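Local coordinates for protein transcriptional regulator, MarR family (Methanosarcina mazei, PDB 3S2W) that probably binds DNA as a homodimeric winged helix-turn-helix transcription factor of the MarR family and so regulates transcription, at residues Ile144-Ser147 / Leu148-Phe152; Ser134-Asp137 / Asp138-Arg142; Ile24-Ala27 / Ile28-Tyr32; Ser126-Gly129 / Glu130-Phe133; Gly51-Pro54 / Phe55-Leu59. All blocks are in the same frame, centred on the assembly; numbering follows the deposited sequence.

Interaction 1 (Ile144-Ser147 / Leu148-Phe152)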
# COMPACT_ATOMS: atom_id res chain seq x y z
N ILE A 144 -14.67 10.18 -6.51
CA ILE A 144 -13.78 9.46 -5.62
C ILE A 144 -12.40 9.32 -6.26
O ILE A 144 -11.38 9.35 -5.58
CB ILE A 144 -14.36 8.07 -5.19
CG1 ILE A 144 -13.32 7.28 -4.42
CG2 ILE A 144 -14.80 7.27 -6.37
CD1 ILE A 144 -13.14 7.76 -2.97
N THR A 145 -12.37 9.15 -7.59
CA THR A 145 -11.10 9.10 -8.30
C THR A 145 -10.50 10.49 -8.28
O THR A 145 -9.32 10.67 -8.06
CB THR A 145 -11.29 8.65 -9.76
OG1 THR A 145 -11.97 7.40 -9.79
CG2 THR A 145 -9.95 8.45 -10.40
N ASN A 146 -11.34 11.49 -8.48
CA ASN A 146 -10.88 12.85 -8.34
C ASN A 146 -10.33 13.16 -6.92
O ASN A 146 -9.33 13.87 -6.77
CB ASN A 146 -12.02 13.79 -8.71
CG ASN A 146 -11.66 15.23 -8.49
OD1 ASN A 146 -10.88 15.81 -9.26
ND2 ASN A 146 -12.23 15.84 -7.45
N SER A 147 -10.96 12.63 -5.88
CA SER A 147 -10.52 12.94 -4.51
C SER A 147 -9.22 12.21 -4.20
O SER A 147 -8.35 12.75 -3.51
CB SER A 147 -11.58 12.58 -3.46
OG SER A 147 -12.83 13.21 -3.69
N LEU A 148 -9.09 10.99 -4.71
CA LEU A 148 -7.84 10.25 -4.58
C LEU A 148 -6.66 10.93 -5.31
O LEU A 148 -5.52 10.82 -4.87
CB LEU A 148 -8.02 8.83 -5.08
CG LEU A 148 -7.97 7.79 -3.96
CD1 LEU A 148 -8.39 8.40 -2.65
CD2 LEU A 148 -8.86 6.64 -4.29
N GLU A 149 -6.94 11.62 -6.40
CA GLU A 149 -5.91 12.37 -7.11
C GLU A 149 -5.42 13.54 -6.26
O GLU A 149 -4.22 13.80 -6.16
CB GLU A 149 -6.43 12.87 -8.47
CG GLU A 149 -6.65 11.78 -9.53
CD GLU A 149 -7.58 12.20 -10.69
OE1 GLU A 149 -8.29 13.23 -10.54
OE2 GLU A 149 -7.61 11.51 -11.74
N ILE A 150 -6.35 14.25 -5.64
CA ILE A 150 -5.95 15.39 -4.83
C ILE A 150 -5.22 14.91 -3.57
O ILE A 150 -4.24 15.50 -3.14
CB ILE A 150 -7.17 16.28 -4.50
CG1 ILE A 150 -7.78 16.80 -5.80
CG2 ILE A 150 -6.81 17.45 -3.52
CD1 ILE A 150 -9.25 17.17 -5.69
N MSE A 151 -5.71 13.83 -2.99
CA MSE A 151 -5.11 13.34 -1.77
C MSE A 151 -3.67 13.05 -2.01
O MSE A 151 -2.83 13.32 -1.17
CB MSE A 151 -5.83 12.10 -1.26
CG MSE A 151 -7.14 12.44 -0.60
SE MSE A 151 -8.17 10.87 -0.23
CE MSE A 151 -6.89 9.88 0.85
N PHE A 152 -3.38 12.50 -3.19
CA PHE A 152 -2.02 12.18 -3.53
C PHE A 152 -1.14 13.42 -3.70
O PHE A 152 -0.01 13.46 -3.21
CB PHE A 152 -1.92 11.32 -4.77
CG PHE A 152 -0.51 10.94 -5.10
CD1 PHE A 152 0.29 10.34 -4.12
CD2 PHE A 152 0.05 11.24 -6.32
CE1 PHE A 152 1.61 10.01 -4.38
CE2 PHE A 152 1.36 10.91 -6.59
CZ PHE A 152 2.15 10.29 -5.62

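Interaction 2 (Ser134-Asp137 / Asp138-Arg142)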
# COMPACT_ATOMS: atom_id res chain seq x y z
N SER A 134 -17.95 -1.49 -7.05
CA SER A 134 -19.26 -2.10 -6.93
C SER A 134 -20.19 -1.26 -6.04
O SER A 134 -19.87 -0.96 -4.88
CB SER A 134 -19.15 -3.53 -6.38
OG SER A 134 -20.42 -4.16 -6.30
N SER A 135 -21.32 -0.88 -6.62
CA SER A 135 -22.37 -0.08 -5.98
C SER A 135 -22.23 1.42 -6.24
O SER A 135 -23.14 2.18 -5.93
CB SER A 135 -22.52 -0.36 -4.48
OG SER A 135 -21.68 0.48 -3.71
N PHE A 136 -21.11 1.83 -6.83
CA PHE A 136 -20.95 3.23 -7.26
C PHE A 136 -21.39 3.47 -8.70
O PHE A 136 -21.07 2.69 -9.60
CB PHE A 136 -19.49 3.68 -7.11
CG PHE A 136 -19.00 3.63 -5.70
CD1 PHE A 136 -19.54 4.48 -4.73
CD2 PHE A 136 -18.02 2.73 -5.32
CE1 PHE A 136 -19.10 4.44 -3.43
CE2 PHE A 136 -17.58 2.68 -4.01
CZ PHE A 136 -18.11 3.54 -3.07
N ASP A 137 -22.13 4.56 -8.93
CA ASP A 137 -22.46 4.94 -10.30
C ASP A 137 -21.36 5.85 -10.87
O ASP A 137 -20.39 6.15 -10.20
CB ASP A 137 -23.84 5.61 -10.39
CG ASP A 137 -23.88 6.97 -9.72
OD1 ASP A 137 -24.93 7.31 -9.12
OD2 ASP A 137 -22.88 7.72 -9.79
N ASP A 138 -21.54 6.29 -12.10
CA ASP A 138 -20.50 7.05 -12.78
C ASP A 138 -20.10 8.33 -12.07
O ASP A 138 -18.91 8.58 -11.89
CB ASP A 138 -20.91 7.32 -14.23
CG ASP A 138 -20.90 6.06 -15.08
OD1 ASP A 138 -20.24 5.09 -14.66
OD2 ASP A 138 -21.56 6.05 -16.15
N ARG A 139 -21.07 9.16 -11.69
CA ARG A 139 -20.72 10.37 -10.96
C ARG A 139 -19.88 10.02 -9.75
O ARG A 139 -18.91 10.71 -9.43
CB ARG A 139 -21.96 11.15 -10.50
CG ARG A 139 -21.70 11.91 -9.18
CD ARG A 139 -22.87 12.78 -8.74
NE ARG A 139 -23.16 13.86 -9.68
CZ ARG A 139 -24.05 14.83 -9.46
NH1 ARG A 139 -24.74 14.84 -8.33
NH2 ARG A 139 -24.26 15.77 -10.37
N GLN A 140 -20.25 8.94 -9.06
CA GLN A 140 -19.61 8.60 -7.79
C GLN A 140 -18.20 8.06 -8.01
O GLN A 140 -17.28 8.43 -7.29
CB GLN A 140 -20.47 7.65 -6.97
CG GLN A 140 -21.97 7.88 -7.13
CD GLN A 140 -22.81 6.98 -6.24
OE1 GLN A 140 -23.38 5.98 -6.69
NE2 GLN A 140 -22.92 7.35 -4.98
N ARG A 141 -18.03 7.18 -8.99
CA ARG A 141 -16.71 6.72 -9.36
C ARG A 141 -15.84 7.91 -9.71
O ARG A 141 -14.64 7.94 -9.44
CB ARG A 141 -16.79 5.79 -10.57
CG ARG A 141 -17.36 4.44 -10.26
CD ARG A 141 -17.78 3.67 -11.51
NE ARG A 141 -18.61 2.54 -11.10
CZ ARG A 141 -18.37 1.27 -11.40
NH1 ARG A 141 -19.20 0.33 -10.95
NH2 ARG A 141 -17.33 0.92 -12.15
N ARG A 142 -16.45 8.92 -10.32
CA ARG A 142 -15.68 10.02 -10.85
C ARG A 142 -15.12 10.88 -9.74
O ARG A 142 -13.95 11.25 -9.77
CB ARG A 142 -16.49 10.86 -11.82
CG ARG A 142 -15.69 11.98 -12.49
CD ARG A 142 -14.80 11.45 -13.61
NE ARG A 142 -13.61 10.77 -13.13
CZ ARG A 142 -12.46 11.38 -12.87
NH1 ARG A 142 -11.42 10.68 -12.43
NH2 ARG A 142 -12.36 12.69 -13.04

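Interaction 3 (Ile24-Ala27 / Ile28-Tyr32)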
# COMPACT_ATOMS: atom_id res chain seq x y z
N ILE A 24 -8.44 6.68 7.32
CA ILE A 24 -7.96 6.94 5.98
C ILE A 24 -6.73 6.06 5.69
O ILE A 24 -6.75 5.24 4.76
CB ILE A 24 -7.57 8.44 5.79
CG1 ILE A 24 -8.74 9.36 6.14
CG2 ILE A 24 -7.17 8.69 4.36
CD1 ILE A 24 -8.89 9.69 7.64
N GLY A 25 -5.69 6.23 6.50
CA GLY A 25 -4.47 5.46 6.34
C GLY A 25 -4.67 3.96 6.46
O GLY A 25 -4.09 3.19 5.72
N LYS A 26 -5.51 3.56 7.40
CA LYS A 26 -5.83 2.15 7.57
C LYS A 26 -6.53 1.58 6.32
O LYS A 26 -6.13 0.55 5.76
CB LYS A 26 -6.67 1.96 8.84
CG LYS A 26 -6.58 0.58 9.49
CD LYS A 26 -7.45 0.50 10.75
CE LYS A 26 -6.96 1.45 11.84
NZ LYS A 26 -8.07 2.25 12.45
N ALA A 27 -7.58 2.26 5.86
CA ALA A 27 -8.33 1.79 4.71
C ALA A 27 -7.39 1.60 3.50
O ALA A 27 -7.47 0.61 2.77
CB ALA A 27 -9.50 2.75 4.38
N ILE A 28 -6.51 2.57 3.31
CA ILE A 28 -5.57 2.58 2.20
C ILE A 28 -4.57 1.43 2.26
O ILE A 28 -4.42 0.69 1.28
CB ILE A 28 -4.87 3.95 2.13
CG1 ILE A 28 -5.90 4.99 1.66
CG2 ILE A 28 -3.62 3.92 1.25
CD1 ILE A 28 -5.38 6.40 1.60
N SER A 29 -3.91 1.25 3.40
CA SER A 29 -3.03 0.10 3.62
C SER A 29 -3.70 -1.24 3.33
O SER A 29 -3.08 -2.13 2.77
CB SER A 29 -2.56 0.08 5.07
OG SER A 29 -2.19 1.38 5.47
N TYR A 30 -4.96 -1.39 3.73
CA TYR A 30 -5.66 -2.63 3.47
C TYR A 30 -6.02 -2.84 2.01
O TYR A 30 -5.88 -3.95 1.48
CB TYR A 30 -6.92 -2.74 4.34
CG TYR A 30 -6.65 -3.22 5.74
CD1 TYR A 30 -6.62 -4.58 6.04
CD2 TYR A 30 -6.40 -2.32 6.78
CE1 TYR A 30 -6.36 -5.04 7.32
CE2 TYR A 30 -6.14 -2.76 8.07
CZ TYR A 30 -6.12 -4.12 8.33
OH TYR A 30 -5.86 -4.58 9.60
N LEU A 31 -6.51 -1.79 1.36
CA LEU A 31 -6.90 -1.93 -0.03
C LEU A 31 -5.65 -2.26 -0.84
O LEU A 31 -5.67 -3.16 -1.70
CB LEU A 31 -7.58 -0.66 -0.53
CG LEU A 31 -8.99 -0.44 0.02
CD1 LEU A 31 -9.42 0.99 -0.19
CD2 LEU A 31 -9.98 -1.39 -0.61
N TYR A 32 -4.57 -1.58 -0.53
CA TYR A 32 -3.28 -1.92 -1.12
C TYR A 32 -2.94 -3.41 -0.98
O TYR A 32 -2.56 -4.06 -1.95
CB TYR A 32 -2.17 -1.09 -0.50
CG TYR A 32 -0.81 -1.56 -0.95
CD1 TYR A 32 -0.32 -1.26 -2.22
CD2 TYR A 32 -0.00 -2.31 -0.10
CE1 TYR A 32 0.94 -1.70 -2.64
CE2 TYR A 32 1.23 -2.76 -0.50
CZ TYR A 32 1.71 -2.44 -1.78
OH TYR A 32 2.95 -2.88 -2.17

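Interaction 4 (Ser126-Gly129 / Glu130-Phe133)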
# COMPACT_ATOMS: atom_id res chain seq x y z
N SER A 126 -8.29 -3.40 -14.24
CA SER A 126 -9.66 -2.95 -14.37
C SER A 126 -10.57 -3.79 -13.51
O SER A 126 -11.46 -3.27 -12.86
CB SER A 126 -10.13 -3.00 -15.83
OG SER A 126 -9.45 -2.03 -16.61
N GLU A 127 -10.34 -5.09 -13.52
CA GLU A 127 -11.24 -6.00 -12.82
C GLU A 127 -11.14 -5.72 -11.35
O GLU A 127 -12.10 -5.88 -10.60
CB GLU A 127 -10.88 -7.46 -13.11
CG GLU A 127 -11.09 -7.85 -14.57
CD GLU A 127 -10.40 -9.15 -14.93
OE1 GLU A 127 -10.76 -9.74 -15.97
OE2 GLU A 127 -9.50 -9.56 -14.18
N TRP A 128 -9.95 -5.29 -10.94
CA TRP A 128 -9.75 -4.93 -9.56
C TRP A 128 -10.51 -3.64 -9.21
O TRP A 128 -11.22 -3.59 -8.20
CB TRP A 128 -8.27 -4.81 -9.28
CG TRP A 128 -7.99 -4.34 -7.91
CD1 TRP A 128 -7.31 -3.23 -7.55
CD2 TRP A 128 -8.46 -4.94 -6.70
NE1 TRP A 128 -7.28 -3.11 -6.19
CE2 TRP A 128 -8.00 -4.14 -5.64
CE3 TRP A 128 -9.22 -6.08 -6.41
CZ2 TRP A 128 -8.24 -4.46 -4.30
CZ3 TRP A 128 -9.48 -6.38 -5.08
CH2 TRP A 128 -8.97 -5.58 -4.04
N GLY A 129 -10.39 -2.61 -10.04
CA GLY A 129 -11.11 -1.36 -9.82
C GLY A 129 -12.60 -1.61 -9.80
O GLY A 129 -13.35 -0.98 -9.05
N GLU A 130 -13.01 -2.56 -10.62
CA GLU A 130 -14.41 -2.91 -10.81
C GLU A 130 -14.98 -3.52 -9.55
O GLU A 130 -16.11 -3.26 -9.15
CB GLU A 130 -14.53 -3.93 -11.94
CG GLU A 130 -15.92 -4.51 -12.09
CD GLU A 130 -16.96 -3.48 -12.52
OE1 GLU A 130 -18.16 -3.80 -12.44
OE2 GLU A 130 -16.57 -2.36 -12.92
N ILE A 131 -14.18 -4.40 -8.96
CA ILE A 131 -14.50 -4.92 -7.67
C ILE A 131 -14.57 -3.77 -6.66
O ILE A 131 -15.45 -3.75 -5.82
CB ILE A 131 -13.46 -5.99 -7.25
CG1 ILE A 131 -13.73 -7.29 -8.00
CG2 ILE A 131 -13.49 -6.23 -5.73
CD1 ILE A 131 -12.74 -8.38 -7.72
N LEU A 132 -13.67 -2.80 -6.73
CA LEU A 132 -13.70 -1.78 -5.70
C LEU A 132 -14.91 -0.84 -5.83
O LEU A 132 -15.42 -0.34 -4.82
CB LEU A 132 -12.40 -0.98 -5.67
CG LEU A 132 -11.12 -1.72 -5.27
CD1 LEU A 132 -9.90 -0.78 -5.19
CD2 LEU A 132 -11.34 -2.43 -3.94
N PHE A 133 -15.36 -0.62 -7.06
CA PHE A 133 -16.41 0.37 -7.33
C PHE A 133 -17.82 -0.19 -7.26
O PHE A 133 -18.79 0.55 -7.41
CB PHE A 133 -16.21 0.97 -8.72
CG PHE A 133 -15.18 2.06 -8.77
CD1 PHE A 133 -15.05 2.97 -7.74
CD2 PHE A 133 -14.36 2.21 -9.88
CE1 PHE A 133 -14.11 4.00 -7.81
CE2 PHE A 133 -13.43 3.22 -9.94
CZ PHE A 133 -13.30 4.12 -8.90

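Interaction 5 (Gly51-Pro54 / Phe55-Leu59). With SO4 (sulfate ion), chain I.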
# COMPACT_ATOMS: atom_id res chain seq x y z
N GLY A 51 5.11 -7.64 -6.88
CA GLY A 51 6.15 -6.64 -6.70
C GLY A 51 6.67 -6.03 -8.00
O GLY A 51 7.21 -4.92 -8.02
N GLN A 52 6.48 -6.75 -9.10
CA GLN A 52 6.92 -6.30 -10.42
C GLN A 52 5.84 -5.51 -11.16
O GLN A 52 6.13 -4.76 -12.09
CB GLN A 52 7.30 -7.51 -11.25
CG GLN A 52 8.44 -8.33 -10.65
CD GLN A 52 8.40 -9.76 -11.12
OE1 GLN A 52 8.21 -10.02 -12.31
NE2 GLN A 52 8.56 -10.70 -10.20
N PHE A 53 4.59 -5.69 -10.75
CA PHE A 53 3.47 -5.11 -11.46
C PHE A 53 3.57 -3.58 -11.61
O PHE A 53 3.32 -3.06 -12.69
CB PHE A 53 2.19 -5.46 -10.74
CG PHE A 53 0.97 -5.12 -11.49
CD1 PHE A 53 0.13 -4.10 -11.05
CD2 PHE A 53 0.63 -5.81 -12.64
CE1 PHE A 53 -1.02 -3.78 -11.76
CE2 PHE A 53 -0.52 -5.51 -13.35
CZ PHE A 53 -1.35 -4.50 -12.90
N PRO A 54 3.93 -2.87 -10.52
CA PRO A 54 3.98 -1.41 -10.54
C PRO A 54 5.01 -0.91 -11.57
O PRO A 54 4.67 0.01 -12.32
CB PRO A 54 4.42 -1.05 -9.12
CG PRO A 54 4.23 -2.26 -8.33
CD PRO A 54 4.44 -3.41 -9.26
N PHE A 55 6.21 -1.50 -11.63
CA PHE A 55 7.21 -1.21 -12.69
C PHE A 55 6.68 -1.47 -14.09
O PHE A 55 6.70 -0.60 -14.95
CB PHE A 55 8.53 -1.99 -12.47
CG PHE A 55 9.21 -1.66 -11.16
CD1 PHE A 55 10.01 -0.53 -11.05
CD2 PHE A 55 9.00 -2.46 -10.03
CE1 PHE A 55 10.60 -0.20 -9.85
CE2 PHE A 55 9.60 -2.14 -8.82
CZ PHE A 55 10.40 -1.00 -8.73
N LEU A 56 6.20 -2.68 -14.34
CA LEU A 56 5.61 -2.95 -15.64
C LEU A 56 4.59 -1.85 -16.01
O LEU A 56 4.67 -1.30 -17.10
CB LEU A 56 4.98 -4.34 -15.65
CG LEU A 56 5.03 -5.08 -16.97
CD1 LEU A 56 6.45 -5.15 -17.53
CD2 LEU A 56 4.44 -6.48 -16.82
N MSE A 57 3.67 -1.52 -15.10
CA MSE A 57 2.62 -0.54 -15.41
C MSE A 57 3.20 0.84 -15.73
O MSE A 57 2.67 1.57 -16.56
CB MSE A 57 1.59 -0.43 -14.26
CG MSE A 57 0.70 -1.68 -14.07
SE MSE A 57 -0.32 -2.19 -15.69
CE MSE A 57 -1.73 -0.83 -15.66
N ARG A 58 4.30 1.18 -15.06
CA ARG A 58 4.98 2.45 -15.33
C ARG A 58 5.63 2.48 -16.72
O ARG A 58 5.51 3.47 -17.44
CB ARG A 58 6.02 2.72 -14.25
CG ARG A 58 6.61 4.11 -14.28
CD ARG A 58 5.53 5.16 -14.19
NE ARG A 58 5.94 6.38 -14.86
CZ ARG A 58 6.15 7.54 -14.26
NH1 ARG A 58 5.98 7.66 -12.95
NH2 ARG A 58 6.53 8.58 -14.98
N LEU A 59 6.30 1.40 -17.10
CA LEU A 59 6.90 1.33 -18.42
C LEU A 59 5.87 1.48 -19.54
O LEU A 59 6.18 2.04 -20.59
CB LEU A 59 7.69 0.03 -18.60
CG LEU A 59 8.94 0.04 -17.75
CD1 LEU A 59 9.54 -1.36 -17.71
CD2 LEU A 59 9.92 1.05 -18.32
S SO4 I . 7.91 -10.31 -6.52
O1 SO4 I . 8.88 -10.23 -5.43
O2 SO4 I . 8.31 -9.38 -7.57
O3 SO4 I . 7.87 -11.67 -7.05
O4 SO4 I . 6.60 -9.92 -5.99

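Interaction 1 (Ile144-Ser147 / Leu148-Phe152)
Glu-149 and Asn-146 meet one turn apart on helix 138-157, the last helix of the chain. The glutamate CB rests on the Asn-146 carbonyl, CG packs 3.2 Å from Thr-145 O, and with CG beside the backbone N (chi1 -71°) the extended chain brings the carboxylate alongside residues 145 and 146. There OE1 comes 3.4 Å from Asn-146 CA, while OE2 lies 4.1 Å from Thr-145 CG2. The Asn-146 amide crosses this carboxylate with the two planes 79° apart, and its ND2 leans on Ile-150 CD1 at 3.7 Å. OE2 also makes a weak, long ion pair with Arg-142. On other sides of the helix, Met-151, a selenomethionine, packs on Ile-24 and Ile-28, and apolar Leu-148, but also Thr-145 and Ser-147, meet the second subunit. Leu-148 N donates to Ile-144 O (2.9 Å), one of the i to i+4 bonds that run through both segments. Threonine and serine suit their places because both hydroxyls bond back to helix carbonyls, Thr-145 OG1 to Arg-141 O and Ser-147 OG to Glu-143 O: with the backbone bonds holding the turns, these polar groups are satisfied within the helix even where they face the partner subunit.

Interaction 2 (Ser134-Asp137 / Asp138-Arg142)
Asp-137 and Gln-140 form a capping box at the start of helix 138-157, after the loop from helix 112-133. The two side chains cross at about a right angle, their carboxylate and amide planes 46° apart. Gln-140 turns its OE1 back to take the Asp-137 N-H at 2.9 Å in a nearly straight bond (170°). Asp-137 OD2 accepts from Gln-140 N, although the place of this oxygen is less sure. Aspartate suits an N-cap because its short carboxylate, set between the backbone N and the carbonyl carbon (chi1 68°), folds over the first turn, where amides lack acceptors from the helix itself. Phe-136 also meets Gln-140: its CD1 lies 4.0 Å from Gln-140 CB, with ring and amide planes nearly perpendicular. Ile-150 of the second subunit packs on the same phenylalanine. Arg-141, extended from CG to NE, runs back along the loop, its CG 3.9 Å from Phe-136 CB, and both NE and NH1 donate to Phe-136 O. A leucine in its place would probably leave the Phe-136 carbonyl without these two donors and the loop less firmly tied to the helix. NH2 makes a weak, long ion pair with Glu-130. The guanidinium meets Phe-136 O side-on and in its own plane, NE at 2.9 Å from above the carbonyl plane and NH1 at 3.3 Å within it.

Interaction 3 (Ile24-Ala27 / Ile28-Tyr32)
Helix 23-43, a long helix of the dimerisation region, carries this contact, in which Ser-29 doubles the grip on the carbonyl one turn earlier. Gly-25 O accepts both Ser-29 N, at 3.0 Å, and Ser-29 OG, at 2.6 Å, the two donors arriving from opposite faces of the carbonyl plane. With OG turned beside its own backbone N (chi1 -44°), the hydroxyl folds back on the helix. Serine suits this partly exposed place because its short hydroxyl finds an acceptor in the helix itself. Lys-26 and Tyr-30 lie side by side and point the same way: Lys-26 CG touches Tyr-30 CE2 at 3.7 Å, and Lys-26 O sits at the ring edge, 3.1 Å from Tyr-30 CD2. The lysine amine pairs with Asp-20 in a salt bridge. In the MarR fold such N-terminal helices intertwine with the C-terminal helices of both subunits; here Tyr-32 stacks on Tyr-32 of the second subunit. The apolar flank is built by Ile-24 and Ile-28, also parallel neighbours, whose CG2 and CD1 respectively approach to 4.0 Å. Ile-24 also packs on Phe-133 of the second subunit. Leu-31 CG sits 3.3 Å from Ala-27 O, and the small Ala-27 adds just its methyl to this buried part of the helix.

Interaction 4 (Ser126-Gly129 / Glu130-Phe133)
Trp-128 and Leu-132 meet one turn apart near the C-terminal end of helix 112-133, the long helix that in the MarR fold joins the winged DNA-binding domain to the dimerisation region. The leucine comes over one face of the indole in a CH-pi contact: its CD2 is 4.1 Å from the centroid of the six-membered ring of Trp-128, 26° off the ring normal. The other branch, CD1, reaches the five-membered side, 3.6 Å from NE1, and the fork at CG stands 3.9 Å above the ring plane, toward its rim. Branched leucine suits this spot because two methyls can spread along the long indole. At the benzo end Ile-131 crosses the tryptophan at about a right angle, its CG2 4.1 Å from CZ3. What sets the indole there is its first torsion, with CG opposite the backbone N (chi1 176°), which swings the ring forward along the helix toward residues 131 and 132. Farther out, helix 23-43 borders this group: Tyr-38 meets the Trp-128 ring with planes about 30° apart, and Leu-31 packs on Leu-132. The polar ends find mates elsewhere, Glu-127 in a salt bridge to Lys-42 and Glu-130 in one to Lys-21 of the second subunit. Gly-129, without a side chain, occupies a buried turn. Its carbonyl oxygen accepts from Phe-133 N at 2.9 Å, and the phenylalanine ring comes near it, CD2 of Phe-133 lying 3.4 Å from Gly-129 O.

Interaction 5 (Gly51-Pro54 / Phe55-Leu59)
A selenomethionine laid over a phenylalanine ring one turn earlier marks this contact at the start of helix 53-61. Met-57 and Phe-53 run side by side, pointing the same way. Met-57 CG makes the CH-pi contact, 3.8 Å from the centroid of the Phe-53 ring and 19° off its normal, while SE lies obliquely to the same ring, 4.4 Å from the Phe-53 centroid, in a Met-aromatic contact. The bends at chi2 (-57°) and chi3 of Met-57 keep SE close to the ring whose face CG covers; the flexible, unbranched chain of methionine suits such a flat partner. An alanine at Phe-53 would remove the ring, and Met-57 is likely to lose the surface that fixes its folded shape and be set free to turn. Met-121 of helix 112-133 touches both. On another side of the helix, Phe-55 turns its ring edge to Gly-51 O, which lies in the ring plane 3.6 Å from Phe-55 CD2, and the ring packs among helices 67-74 and 78-90 in what is, by family, the winged helix-turn-helix domain. Pro-54 suits the first turn, where its missing N-H costs no helix bond, and its carbonyl still accepts from Arg-58 N at 3.0 Å. Just before the helix, Gly-51 N donates to sulfate O4 at 2.9 Å. The sulfate probably came from the crystallisation liquor. Overall, dispersion and weak CH-pi attraction join the side chains, whereas directional bonding is left to the backbone and to the anion bound before the helix.

Along the chain the order is interaction 3 (helix 23-43), 5 (helix 53-61), 4 (helix 112-133), 2 and 1, the last two in series at the loop and start, then the middle, of helix 138-157. Interactions 1 and 3 have centres 14 Å apart and touch through Met-151, while interaction 4 meets 1 through Phe-133, 2 through Arg-141 and 3 through Leu-31. These four thus knit the helices of the dimerisation region. Interaction 5 stands apart within the chain, in the probable DNA-binding domain, its centre 18 Å from that of interaction 4 and 27 Å from that of interaction 2. Helix 112-133 reaches both parts, carrying interaction 4 and touching interaction 5. All five contacts touch the second subunit.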